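PDB 2R9Q: 2'-deoxycytidine 5'-triphosphate deaminase from Agrobacterium tumefaciens, which probably catalyses the hydrolytic deamination of dCTP to dUTP, a step that supplies precursor for thymidylate synthesis. Local coordinates for residues 26-31 and 97-102; 215-220 and 261-266; 84-89 and 153-158; 275-280 and 333-338; 64-69 and 126-131. All blocks are in the same frame, centred on the assembly; numbering follows the deposited sequence.

Contact 1 of 5, residues 26-31 and 97-102; sequences KLKSEA and MESLAL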
# COMPACT_ATOMS: atom_id res chain seq x y z
N LYS B 26 42.59 -1.19 19.10
CA LYS B 26 42.00 -2.32 18.36
C LYS B 26 40.57 -1.99 17.89
O LYS B 26 39.99 -2.68 17.05
CB LYS B 26 41.98 -3.60 19.21
CG LYS B 26 43.32 -4.05 19.82
CD LYS B 26 44.53 -3.92 18.91
CE LYS B 26 45.84 -4.26 19.64
NZ LYS B 26 46.04 -3.46 20.89
N LEU B 27 40.01 -0.94 18.50
CA LEU B 27 38.75 -0.33 18.12
C LEU B 27 39.01 1.18 18.05
O LEU B 27 39.56 1.78 18.99
CB LEU B 27 37.66 -0.72 19.14
CG LEU B 27 36.40 0.13 19.37
CD1 LEU B 27 35.54 0.34 18.09
CD2 LEU B 27 35.58 -0.51 20.51
N LYS B 28 38.69 1.79 16.91
CA LYS B 28 38.96 3.20 16.70
C LYS B 28 37.68 3.97 16.49
O LYS B 28 36.64 3.40 16.19
CB LYS B 28 39.86 3.42 15.47
CG LYS B 28 41.30 2.97 15.62
CD LYS B 28 41.60 1.75 14.79
CE LYS B 28 43.06 1.70 14.42
NZ LYS B 28 43.42 2.76 13.42
N SER B 29 37.79 5.29 16.65
CA SER B 29 36.68 6.18 16.34
C SER B 29 37.18 7.55 15.90
O SER B 29 38.30 7.91 16.22
CB SER B 29 35.72 6.34 17.52
OG SER B 29 34.51 6.92 17.06
N GLU B 30 36.34 8.28 15.17
CA GLU B 30 36.67 9.62 14.70
C GLU B 30 36.74 10.65 15.82
O GLU B 30 37.28 11.73 15.62
CB GLU B 30 35.67 10.09 13.63
CG GLU B 30 35.84 9.40 12.29
CD GLU B 30 34.84 9.87 11.26
OE1 GLU B 30 34.48 11.06 11.23
OE2 GLU B 30 34.41 9.04 10.44
N ALA B 31 36.18 10.32 16.97
CA ALA B 31 36.22 11.20 18.14
C ALA B 31 36.20 10.40 19.44
O ALA B 31 36.02 9.18 19.43
CB ALA B 31 35.06 12.17 18.12
N MET B 97 31.31 6.25 12.47
CA MET B 97 32.53 6.81 13.08
C MET B 97 33.52 5.71 13.61
O MET B 97 34.74 5.84 13.53
CB MET B 97 32.13 7.79 14.18
CG MET B 97 31.43 9.07 13.72
SD MET B 97 30.89 10.17 15.07
CE MET B 97 32.44 10.53 15.87
N GLU B 98 32.99 4.60 14.11
CA GLU B 98 33.82 3.53 14.65
C GLU B 98 34.39 2.61 13.59
O GLU B 98 33.73 2.29 12.61
CB GLU B 98 33.05 2.71 15.67
CG GLU B 98 32.75 3.46 16.96
CD GLU B 98 31.76 4.60 16.77
OE1 GLU B 98 30.73 4.40 16.06
OE2 GLU B 98 32.03 5.69 17.31
N SER B 99 35.65 2.23 13.77
CA SER B 99 36.30 1.24 12.90
C SER B 99 37.10 0.26 13.75
O SER B 99 37.33 0.48 14.95
CB SER B 99 37.12 1.88 11.73
OG SER B 99 38.33 2.52 12.09
N LEU B 100 37.47 -0.86 13.12
CA LEU B 100 38.03 -1.98 13.84
C LEU B 100 39.40 -2.44 13.32
O LEU B 100 39.72 -2.30 12.15
CB LEU B 100 37.03 -3.16 13.84
CG LEU B 100 35.67 -2.94 14.51
CD1 LEU B 100 34.77 -4.13 14.19
CD2 LEU B 100 35.77 -2.71 16.05
N ALA B 101 40.21 -2.93 14.27
CA ALA B 101 41.37 -3.79 14.02
C ALA B 101 41.35 -4.87 15.13
O ALA B 101 42.02 -4.77 16.15
CB ALA B 101 42.64 -2.97 14.04
N LEU B 102 40.52 -5.89 14.92
CA LEU B 102 40.26 -6.93 15.92
C LEU B 102 41.40 -7.98 16.06
O LEU B 102 41.94 -8.46 15.06
CB LEU B 102 38.95 -7.65 15.57
CG LEU B 102 37.67 -7.31 16.35
CD1 LEU B 102 37.56 -5.85 16.72
CD2 LEU B 102 36.45 -7.79 15.55
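The hydroxyl of S29 reaches across to the carboxylate of E98, OG donating to OE2 over 2.8 Å and meeting it from above the carboxylate plane. R46 binds both partners, its NE pairing with E98 OE2 and its NH1 with S29 OG, which probably stabilises the buried negative charge. On the same tightly packed side L27 turns its branch inward: with CG anti to the backbone N (chi1 156°), CD1 comes 3.7 Å from CD2 of L100. Both leucines then lean on F168 of strand 162-170. Strands 27-28 and 91-101 run antiparallel here, an edge pairing in the beta-rich N-terminal domain, which belongs to the dUTPase clan. K28 and S99 form the hydrogen-bonded pair, with K28 N 2.7 Å from S99 O, and A101 N extends the pairing to K26 O. At the corner at M97 the backbone pairing weakens: E30 N makes a weak bond of 3.3 Å to M97 O, though M97 itself stays buried and its CE comes within 3.8 Å of A31 CB. The solvent side carries K26, whose aliphatic chain passes A101 O before NZ returns to G24 O, and E30, whose OE1 pairs with R159.

Contact 2 of 5, residues 215-220 and 261-266; sequences GLIGYR and YILVSR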
# COMPACT_ATOMS: atom_id res chain seq x y z
N GLY B 215 -6.80 -1.68 30.68
CA GLY B 215 -6.40 -2.89 29.96
C GLY B 215 -5.52 -2.73 28.72
O GLY B 215 -5.67 -3.48 27.76
N LEU B 216 -4.59 -1.76 28.77
CA LEU B 216 -3.57 -1.50 27.74
C LEU B 216 -2.70 -2.73 27.41
O LEU B 216 -2.10 -3.33 28.32
CB LEU B 216 -2.64 -0.33 28.19
CG LEU B 216 -1.48 0.09 27.27
CD1 LEU B 216 -1.98 0.85 26.05
CD2 LEU B 216 -0.40 0.91 28.02
N ILE B 217 -2.64 -3.09 26.12
CA ILE B 217 -1.83 -4.24 25.67
C ILE B 217 -0.52 -3.79 24.96
O ILE B 217 0.45 -4.52 24.93
CB ILE B 217 -2.60 -5.31 24.74
CG1 ILE B 217 -2.95 -4.74 23.39
CG2 ILE B 217 -3.83 -5.99 25.40
CD1 ILE B 217 -3.88 -5.72 22.60
N GLY B 218 -0.52 -2.60 24.41
CA GLY B 218 0.58 -2.13 23.62
C GLY B 218 0.20 -1.05 22.63
O GLY B 218 -0.78 -0.35 22.77
N TYR B 219 1.03 -0.89 21.62
CA TYR B 219 0.92 0.23 20.71
C TYR B 219 1.02 -0.26 19.26
O TYR B 219 1.69 -1.22 18.99
CB TYR B 219 1.99 1.28 21.02
CG TYR B 219 1.82 1.93 22.39
CD1 TYR B 219 0.99 3.02 22.57
CD2 TYR B 219 2.47 1.41 23.50
CE1 TYR B 219 0.82 3.59 23.80
CE2 TYR B 219 2.32 1.97 24.77
CZ TYR B 219 1.49 3.06 24.91
OH TYR B 219 1.34 3.61 26.14
N ARG B 220 0.30 0.44 18.39
CA ARG B 220 0.47 0.38 16.96
C ARG B 220 1.01 1.74 16.44
O ARG B 220 0.59 2.81 16.87
CB ARG B 220 -0.88 0.02 16.36
CG ARG B 220 -0.92 -0.11 14.89
CD ARG B 220 -2.19 -0.78 14.47
NE ARG B 220 -3.34 -0.02 14.92
CZ ARG B 220 -4.55 -0.53 15.21
NH1 ARG B 220 -4.80 -1.84 15.10
NH2 ARG B 220 -5.53 0.28 15.61
N TYR B 261 3.57 -3.34 15.81
CA TYR B 261 2.97 -3.44 17.11
C TYR B 261 4.07 -3.50 18.18
O TYR B 261 5.02 -4.24 18.05
CB TYR B 261 2.07 -4.69 17.21
CG TYR B 261 0.89 -4.71 16.25
CD1 TYR B 261 -0.36 -4.25 16.64
CD2 TYR B 261 1.03 -5.16 14.96
CE1 TYR B 261 -1.43 -4.24 15.78
CE2 TYR B 261 -0.03 -5.15 14.08
CZ TYR B 261 -1.29 -4.69 14.49
OH TYR B 261 -2.41 -4.70 13.59
N ILE B 262 3.93 -2.70 19.23
CA ILE B 262 4.82 -2.80 20.39
C ILE B 262 4.02 -3.49 21.47
O ILE B 262 3.01 -2.99 21.95
CB ILE B 262 5.34 -1.41 20.91
CG1 ILE B 262 6.17 -0.71 19.84
CG2 ILE B 262 6.15 -1.58 22.17
CD1 ILE B 262 6.37 0.77 20.12
N LEU B 263 4.51 -4.67 21.85
CA LEU B 263 3.82 -5.56 22.74
C LEU B 263 4.75 -6.05 23.84
O LEU B 263 5.96 -5.80 23.82
CB LEU B 263 3.23 -6.73 21.94
CG LEU B 263 2.17 -6.41 20.88
CD1 LEU B 263 1.91 -7.65 20.05
CD2 LEU B 263 0.89 -5.86 21.52
N VAL B 264 4.16 -6.73 24.82
CA VAL B 264 4.89 -7.16 26.01
C VAL B 264 4.80 -8.69 26.31
O VAL B 264 3.76 -9.32 26.14
CB VAL B 264 4.58 -6.22 27.28
CG1 VAL B 264 3.23 -5.59 27.19
CG2 VAL B 264 4.77 -6.94 28.59
N SER B 265 5.93 -9.24 26.71
CA SER B 265 6.03 -10.61 27.19
C SER B 265 5.27 -10.87 28.50
O SER B 265 5.19 -10.01 29.36
CB SER B 265 7.51 -11.01 27.35
OG SER B 265 8.10 -10.48 28.52
N ARG B 266 4.71 -12.07 28.65
CA ARG B 266 4.15 -12.48 29.94
C ARG B 266 5.26 -12.68 30.97
O ARG B 266 5.12 -12.26 32.12
CB ARG B 266 3.35 -13.78 29.82
CG ARG B 266 2.11 -13.68 28.99
CD ARG B 266 1.20 -14.87 29.21
NE ARG B 266 1.97 -16.09 29.06
CZ ARG B 266 1.82 -17.19 29.78
NH1 ARG B 266 0.90 -17.29 30.74
NH2 ARG B 266 2.62 -18.21 29.52
O HOH W 1 1.36 -7.09 24.86
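Y219 and I262 are the hydrogen-bonded pair of two antiparallel strands whose axes, taken over these short segments, approach to 4.5 Å with directions 161° apart. I262 N lies 2.7 Å from Y219 O, and Y219 N donates to I262 O. Towards I217 the strands separate and one water takes over, donating to I217 O and accepting from V264 N at 2.8 Å. G218 sits at this divergence, its CA only 3.1 Å from I262 O, with backbone angles suited to glycine. The pairing joins strands 216-221 and 261-269 inside a five-stranded antiparallel sheet of the C-terminal domain, also of the dUTPase clan. On one face R220 and Y261 run alongside each other in the same direction. R220 CD touches Y261 CE1 at 3.8 Å, and the guanidinium plane stands 71° from the ring, with Y261 OH near the guanidinium's edge. The R220 end is held by a salt bridge to E243, and Y261 OH accepts from D256 N. The other face carries Y219 and I262, CB to CB 4.3 Å; a bound peptide packs on both, and Y219 OH bonds to its backbone.

Contact 3 of 5, residues 84-89 and 153-158; sequences AVLETG and FPIVVR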
# COMPACT_ATOMS: atom_id res chain seq x y z
N ALA B 84 19.54 15.31 8.82
CA ALA B 84 18.82 14.98 7.61
C ALA B 84 17.64 14.11 7.95
O ALA B 84 17.73 13.25 8.80
CB ALA B 84 19.75 14.25 6.63
N VAL B 85 16.56 14.30 7.23
CA VAL B 85 15.41 13.42 7.27
C VAL B 85 15.61 12.22 6.34
O VAL B 85 15.87 12.35 5.17
CB VAL B 85 14.10 14.12 6.85
CG1 VAL B 85 12.86 13.21 7.09
CG2 VAL B 85 13.99 15.46 7.49
N LEU B 86 15.44 11.05 6.93
CA LEU B 86 15.38 9.81 6.23
C LEU B 86 13.90 9.40 6.12
O LEU B 86 13.17 9.30 7.11
CB LEU B 86 16.29 8.77 6.92
CG LEU B 86 17.74 9.16 7.28
CD1 LEU B 86 18.49 7.98 7.95
CD2 LEU B 86 18.60 9.78 6.14
N GLU B 87 13.44 9.23 4.89
CA GLU B 87 12.05 8.93 4.63
C GLU B 87 11.78 7.41 4.61
O GLU B 87 12.69 6.58 4.36
CB GLU B 87 11.59 9.59 3.31
CG GLU B 87 11.82 11.09 3.26
CD GLU B 87 10.89 11.93 4.13
OE1 GLU B 87 9.96 11.39 4.76
OE2 GLU B 87 11.09 13.17 4.15
N THR B 88 10.54 7.06 4.92
CA THR B 88 10.11 5.67 4.93
C THR B 88 10.21 5.08 3.51
O THR B 88 10.01 5.76 2.52
CB THR B 88 8.71 5.47 5.53
OG1 THR B 88 7.75 6.02 4.64
CG2 THR B 88 8.59 6.12 6.89
N GLY B 89 10.59 3.82 3.44
CA GLY B 89 10.69 3.11 2.18
C GLY B 89 11.96 3.39 1.43
O GLY B 89 12.14 2.92 0.32
N PHE B 153 7.91 5.47 10.66
CA PHE B 153 8.10 6.88 10.94
C PHE B 153 9.26 7.43 10.16
O PHE B 153 10.36 6.83 10.16
CB PHE B 153 8.36 7.18 12.44
CG PHE B 153 7.42 6.48 13.39
CD1 PHE B 153 6.12 6.82 13.47
CD2 PHE B 153 7.89 5.51 14.25
CE1 PHE B 153 5.29 6.18 14.32
CE2 PHE B 153 7.06 4.87 15.08
CZ PHE B 153 5.76 5.21 15.11
N PRO B 154 9.06 8.59 9.52
CA PRO B 154 10.24 9.26 9.02
C PRO B 154 11.09 9.79 10.20
O PRO B 154 10.54 10.15 11.27
CB PRO B 154 9.66 10.37 8.18
CG PRO B 154 8.31 10.67 8.81
CD PRO B 154 7.82 9.33 9.21
N ILE B 155 12.39 9.78 10.03
CA ILE B 155 13.31 10.09 11.13
C ILE B 155 14.29 11.18 10.78
O ILE B 155 14.58 11.40 9.63
CB ILE B 155 13.98 8.84 11.70
CG1 ILE B 155 14.91 8.16 10.68
CG2 ILE B 155 12.93 7.87 12.28
CD1 ILE B 155 15.91 7.17 11.29
N VAL B 156 14.76 11.90 11.80
CA VAL B 156 15.92 12.78 11.63
C VAL B 156 17.14 12.22 12.37
O VAL B 156 17.06 11.84 13.54
CB VAL B 156 15.65 14.33 11.92
CG1 VAL B 156 14.50 14.52 12.88
CG2 VAL B 156 16.90 15.04 12.43
N VAL B 157 18.26 12.17 11.64
CA VAL B 157 19.56 11.69 12.11
C VAL B 157 20.66 12.67 11.78
O VAL B 157 20.50 13.53 10.93
CB VAL B 157 19.93 10.26 11.53
CG1 VAL B 157 18.80 9.27 11.78
CG2 VAL B 157 20.38 10.32 10.04
N ARG B 158 21.78 12.53 12.46
CA ARG B 158 22.91 13.38 12.25
C ARG B 158 24.18 12.70 12.71
O ARG B 158 24.14 11.59 13.26
CB ARG B 158 22.74 14.69 13.02
CG ARG B 158 22.54 14.49 14.53
CD ARG B 158 22.33 15.78 15.22
NE ARG B 158 21.14 16.47 14.76
CZ ARG B 158 19.91 16.21 15.18
NH1 ARG B 158 19.69 15.25 16.05
NH2 ARG B 158 18.88 16.91 14.72
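L86 and I155 form one of two hydrogen-bonded pairs in a short antiparallel pairing of strands 84-86 and 155-157, the first two strands of a small mixed sheet that strand 228-229 completes. This sheet brings a piece of the C-terminal family region alongside the N-terminal one, since V156 bonds through its backbone to V228 and V230. L86 N reaches I155 O over 2.9 Å, I155 N returns to L86 O, and A84 and V157, two residues along, exchange the same two hydrogen bonds. From CB outward, L86 covers its neighbours in turn. CB rests 4.1 Å from I155 CG1; CG, placed anti to the carbonyl carbon (chi1 -49°), comes 4.0 Å from V157 CG2; CD1 goes closer still, to 3.7 Å from the same methyl. The L86 and V157 side chains meet at about a right angle, so the leucine tip lies across the valine branch. I148 and P150 of strand 143-150 also touch L86, which is buried here. V85 and V156 are the non-hydrogen-bonded pair and turn to the other face, where V85 packs on H76 of the third subunit. E87 also serves that interface, its OE2 in a salt bridge with R53 of the third subunit. Past the strand, T88 CG2 presses on the peptide link before P154, 3.6 Å from P154 N. The bend of E87 at chi2 brings its other carboxylate oxygen back toward the proline, leaving OE1 3.6 Å from P154 CB.

Contact 4 of 5, residues 275-280 and 333-338; sequences YAAEMT and GRLVYE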
# COMPACT_ATOMS: atom_id res chain seq x y z
N TYR B 275 26.38 -12.87 32.80
CA TYR B 275 25.77 -13.33 31.57
C TYR B 275 25.19 -12.16 30.79
O TYR B 275 24.72 -11.15 31.35
CB TYR B 275 24.69 -14.37 31.87
CG TYR B 275 25.24 -15.57 32.59
CD1 TYR B 275 25.54 -16.73 31.88
CD2 TYR B 275 25.51 -15.53 33.96
CE1 TYR B 275 26.08 -17.85 32.53
CE2 TYR B 275 26.05 -16.64 34.62
CZ TYR B 275 26.34 -17.80 33.90
OH TYR B 275 26.87 -18.91 34.53
N ALA B 276 25.28 -12.27 29.47
CA ALA B 276 24.51 -11.44 28.58
C ALA B 276 23.48 -12.35 27.89
O ALA B 276 23.60 -13.58 27.94
CB ALA B 276 25.42 -10.75 27.57
N ALA B 277 22.45 -11.74 27.30
CA ALA B 277 21.46 -12.44 26.47
C ALA B 277 21.22 -11.78 25.09
O ALA B 277 21.62 -10.65 24.82
CB ALA B 277 20.15 -12.62 27.22
N GLU B 278 20.56 -12.54 24.23
CA GLU B 278 20.11 -12.07 22.95
C GLU B 278 18.74 -12.67 22.69
O GLU B 278 18.51 -13.86 22.92
CB GLU B 278 21.10 -12.45 21.86
CG GLU B 278 20.86 -11.80 20.52
CD GLU B 278 22.00 -12.05 19.52
OE1 GLU B 278 22.99 -12.75 19.82
OE2 GLU B 278 21.91 -11.53 18.40
N MET B 279 17.83 -11.82 22.23
CA MET B 279 16.48 -12.19 21.89
C MET B 279 16.53 -12.81 20.49
O MET B 279 17.21 -12.28 19.62
CB MET B 279 15.59 -10.93 21.90
CG MET B 279 14.31 -11.03 22.73
SD MET B 279 13.07 -12.09 21.99
CE MET B 279 13.28 -13.57 22.97
N THR B 280 15.85 -13.93 20.29
CA THR B 280 15.76 -14.58 18.97
C THR B 280 14.29 -14.85 18.58
O THR B 280 13.46 -15.05 19.45
CB THR B 280 16.56 -15.91 18.92
OG1 THR B 280 16.06 -16.81 19.92
CG2 THR B 280 18.05 -15.67 19.15
N GLY B 333 9.33 -15.72 20.99
CA GLY B 333 10.78 -15.72 20.92
C GLY B 333 11.47 -16.57 21.96
O GLY B 333 10.85 -17.19 22.84
N ARG B 334 12.78 -16.54 21.88
CA ARG B 334 13.64 -17.35 22.68
C ARG B 334 14.87 -16.48 23.15
O ARG B 334 15.63 -15.95 22.34
CB ARG B 334 13.91 -18.57 21.80
CG ARG B 334 15.03 -19.46 22.09
CD ARG B 334 15.27 -20.36 20.84
NE ARG B 334 15.79 -19.68 19.62
CZ ARG B 334 17.09 -19.58 19.28
NH1 ARG B 334 18.05 -20.04 20.08
NH2 ARG B 334 17.44 -18.98 18.15
N LEU B 335 14.98 -16.26 24.46
CA LEU B 335 16.10 -15.53 25.04
C LEU B 335 17.27 -16.47 25.27
O LEU B 335 17.19 -17.38 26.09
CB LEU B 335 15.69 -14.85 26.32
CG LEU B 335 16.56 -13.72 26.87
CD1 LEU B 335 16.68 -12.54 25.88
CD2 LEU B 335 16.01 -13.27 28.24
N VAL B 336 18.34 -16.25 24.51
CA VAL B 336 19.54 -17.08 24.52
C VAL B 336 20.66 -16.43 25.38
O VAL B 336 20.99 -15.27 25.20
CB VAL B 336 20.02 -17.33 23.10
CG1 VAL B 336 21.37 -17.99 23.11
CG2 VAL B 336 18.99 -18.17 22.33
N TYR B 337 21.22 -17.21 26.30
CA TYR B 337 22.21 -16.73 27.26
C TYR B 337 23.63 -17.08 26.81
O TYR B 337 23.88 -18.09 26.17
CB TYR B 337 21.92 -17.30 28.65
CG TYR B 337 20.71 -16.71 29.32
CD1 TYR B 337 20.82 -15.69 30.24
CD2 TYR B 337 19.43 -17.17 29.03
CE1 TYR B 337 19.72 -15.13 30.83
CE2 TYR B 337 18.30 -16.61 29.63
CZ TYR B 337 18.45 -15.59 30.54
OH TYR B 337 17.34 -15.04 31.16
N GLU B 338 24.56 -16.20 27.15
CA GLU B 338 25.95 -16.34 26.81
C GLU B 338 26.79 -15.81 27.99
O GLU B 338 26.41 -14.83 28.64
CB GLU B 338 26.22 -15.57 25.52
CG GLU B 338 27.55 -15.87 24.84
CD GLU B 338 27.77 -15.10 23.54
OE1 GLU B 338 26.81 -14.45 23.02
OE2 GLU B 338 28.93 -15.14 23.05
O HOH W 2 24.67 -12.29 22.18
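T280 OG1 donates to R334 O over a short 2.6 Å, and T280 N points at the same carbonyl, so two donors of one residue grip a single oxygen. Other backbone bonds hold the strands along their whole length: A276 with E338 and E278 with V336 each exchange two bonds, and R334 N returns to T280 O. Among polar side chains, R334 bends at chi3 (69°) to bring its guanidinium over T280, whose OG1 lies above one face of that group; NE is 2.9 Å away, but the angle is poor for a bond. E278 and E338 share a face, and a water lies 2.9 Å from E278 OE1 and farther from E338 OE1. Both acids have firmer partners, N111 for E278 and R169 for E338, the latter probably offsetting the charge. Apolar contacts fill the other face. A277 CB sits over one face of the Y337 ring and 3.7 Å from L335 CD1, while Y275 CB comes to that ring's edge. M279 folds back over the backbone of the opposite strand, its CE 3.2 Å from R334 N. F297 and I202, from strands on the two flanks, also press on L335. Five successive pairs in register, at 154° between strand directions, form the central pairing of a twisted four-stranded antiparallel sheet in the C-terminal domain of the dUTPase clan.

Contact 5 of 5, residues 64-69 and 126-131; sequences TRVIDK and MTDNAQ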
# COMPACT_ATOMS: atom_id res chain seq x y z
N THR B 64 35.47 -7.51 -1.73
CA THR B 64 34.86 -6.24 -2.14
C THR B 64 34.76 -5.27 -0.97
O THR B 64 34.14 -5.59 0.04
CB THR B 64 33.43 -6.41 -2.72
OG1 THR B 64 33.41 -7.43 -3.73
CG2 THR B 64 32.94 -5.07 -3.30
N ARG B 65 35.38 -4.10 -1.11
CA ARG B 65 35.20 -2.99 -0.16
C ARG B 65 33.82 -2.37 -0.33
O ARG B 65 33.32 -2.23 -1.43
CB ARG B 65 36.27 -1.91 -0.36
CG ARG B 65 37.71 -2.40 -0.17
CD ARG B 65 38.70 -1.24 -0.10
NE ARG B 65 38.56 -0.31 -1.23
CZ ARG B 65 38.84 1.00 -1.20
NH1 ARG B 65 39.29 1.59 -0.09
NH2 ARG B 65 38.65 1.73 -2.29
N VAL B 66 33.20 -2.02 0.80
CA VAL B 66 31.88 -1.38 0.76
C VAL B 66 31.92 -0.10 -0.09
O VAL B 66 31.00 0.15 -0.87
CB VAL B 66 31.33 -1.09 2.19
CG1 VAL B 66 30.07 -0.26 2.10
CG2 VAL B 66 31.07 -2.39 2.95
N ILE B 67 33.02 0.66 0.03
CA ILE B 67 33.20 1.90 -0.72
C ILE B 67 33.25 1.71 -2.25
O ILE B 67 32.82 2.58 -2.97
CB ILE B 67 34.41 2.76 -0.19
CG1 ILE B 67 34.17 4.25 -0.45
CG2 ILE B 67 35.76 2.28 -0.77
CD1 ILE B 67 32.93 4.83 0.25
N ASP B 68 33.75 0.56 -2.72
CA ASP B 68 33.72 0.24 -4.15
C ASP B 68 32.32 0.04 -4.70
O ASP B 68 31.94 0.64 -5.71
CB ASP B 68 34.56 -1.00 -4.45
CG ASP B 68 36.04 -0.79 -4.19
OD1 ASP B 68 36.49 0.38 -4.13
OD2 ASP B 68 36.75 -1.80 -4.05
N LYS B 69 31.55 -0.82 -4.06
CA LYS B 69 30.16 -1.02 -4.45
C LYS B 69 29.36 0.30 -4.49
O LYS B 69 28.66 0.59 -5.47
CB LYS B 69 29.50 -2.07 -3.56
CG LYS B 69 30.04 -3.46 -3.78
CD LYS B 69 29.48 -4.13 -5.06
CE LYS B 69 28.27 -5.04 -4.78
NZ LYS B 69 28.59 -6.49 -4.77
N MET B 126 27.18 -3.44 7.89
CA MET B 126 28.02 -4.13 6.92
C MET B 126 29.52 -3.86 7.09
O MET B 126 29.94 -2.80 7.56
CB MET B 126 27.53 -3.94 5.46
CG MET B 126 27.16 -2.55 5.05
SD MET B 126 26.43 -2.43 3.40
CE MET B 126 27.75 -2.88 2.33
N THR B 127 30.28 -4.91 6.77
CA THR B 127 31.73 -4.91 6.73
C THR B 127 32.21 -5.03 5.28
O THR B 127 31.47 -5.47 4.40
CB THR B 127 32.38 -6.08 7.57
OG1 THR B 127 31.88 -7.36 7.14
CG2 THR B 127 32.19 -5.93 8.99
N ASP B 128 33.45 -4.62 5.05
CA ASP B 128 34.17 -4.95 3.81
C ASP B 128 34.19 -6.48 3.66
O ASP B 128 34.32 -7.21 4.65
CB ASP B 128 35.61 -4.44 3.86
CG ASP B 128 35.74 -2.91 3.64
OD1 ASP B 128 34.75 -2.18 3.41
OD2 ASP B 128 36.90 -2.45 3.68
N ASN B 129 34.03 -6.95 2.43
CA ASN B 129 34.07 -8.38 2.10
C ASN B 129 32.91 -9.19 2.66
O ASN B 129 32.98 -10.41 2.67
CB ASN B 129 35.40 -9.00 2.54
CG ASN B 129 36.60 -8.17 2.11
OD1 ASN B 129 36.67 -7.71 0.97
ND2 ASN B 129 37.52 -7.93 3.05
N ALA B 130 31.83 -8.52 3.06
CA ALA B 130 30.70 -9.13 3.77
C ALA B 130 29.83 -10.10 2.93
O ALA B 130 29.47 -9.84 1.79
CB ALA B 130 29.82 -8.03 4.43
N GLN B 131 29.54 -11.23 3.55
CA GLN B 131 28.67 -12.27 3.00
C GLN B 131 27.40 -12.40 3.82
O GLN B 131 26.40 -12.94 3.36
CB GLN B 131 29.41 -13.60 2.96
CG GLN B 131 30.43 -13.66 1.85
CD GLN B 131 31.37 -14.83 2.00
OE1 GLN B 131 30.94 -15.95 2.28
NE2 GLN B 131 32.67 -14.59 1.79
O HOH W 3 34.80 0.24 2.46
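M126 opens the contact by setting its terminal methyl against both branches of V66, CE 3.4 Å from CG2 and 3.5 Å from CG1, a tight fit. Its CG stands between the backbone N and the carbonyl carbon (chi1 45°), and the bend at chi3 turns CE toward the valine. T127 adds its carbonyl O, 3.4 Å from V66 CG2. D128 comes next and provides a polar link: OD1 accepts from V66 N at 3.0 Å, met from above the carboxylate plane along a nearly straight N-H line of 168°. V66 is the first residue of the helix, so this carboxylate engages an amide at the helix N-terminus, which would probably favour its negative charge. A water extends the grip, donating to D128 OD1 at 2.6 Å and accepting from I67 N. R65, at the N-cap position, lies alongside D128 but directs its guanidinium to D68. N129, with positive phi in a type II turn from T127 to A130, donates from its backbone N to T64 O over 2.8 Å. That turn, reached from strand 121-127, receives the start of helix 66-71, while Y145 of strand 143-150 packs against both V66 and M126.

Overall arrangement
Contacts 1, 3 and 5 belong to the N-terminal domain and contacts 2 and 4 to the C-terminal one, both of the dUTPase clan. Along the chain the segments of the first three alternate, and all three close before contact 2 opens; contact 2 closes before contact 4 opens. Contacts 1 and 5 reach the same sheet, through strands 91-101 and 121-127, with centres about 17 Å apart. Strands 261-269 and 275-281 are consecutive but serve different sheets, placing the centres of contacts 2 and 4 about 21 Å apart. Contact 3 comes within about 6 Å of contact 2 at the nearest atoms, and its sheet, completed by strand 228-229, ties the two domains together.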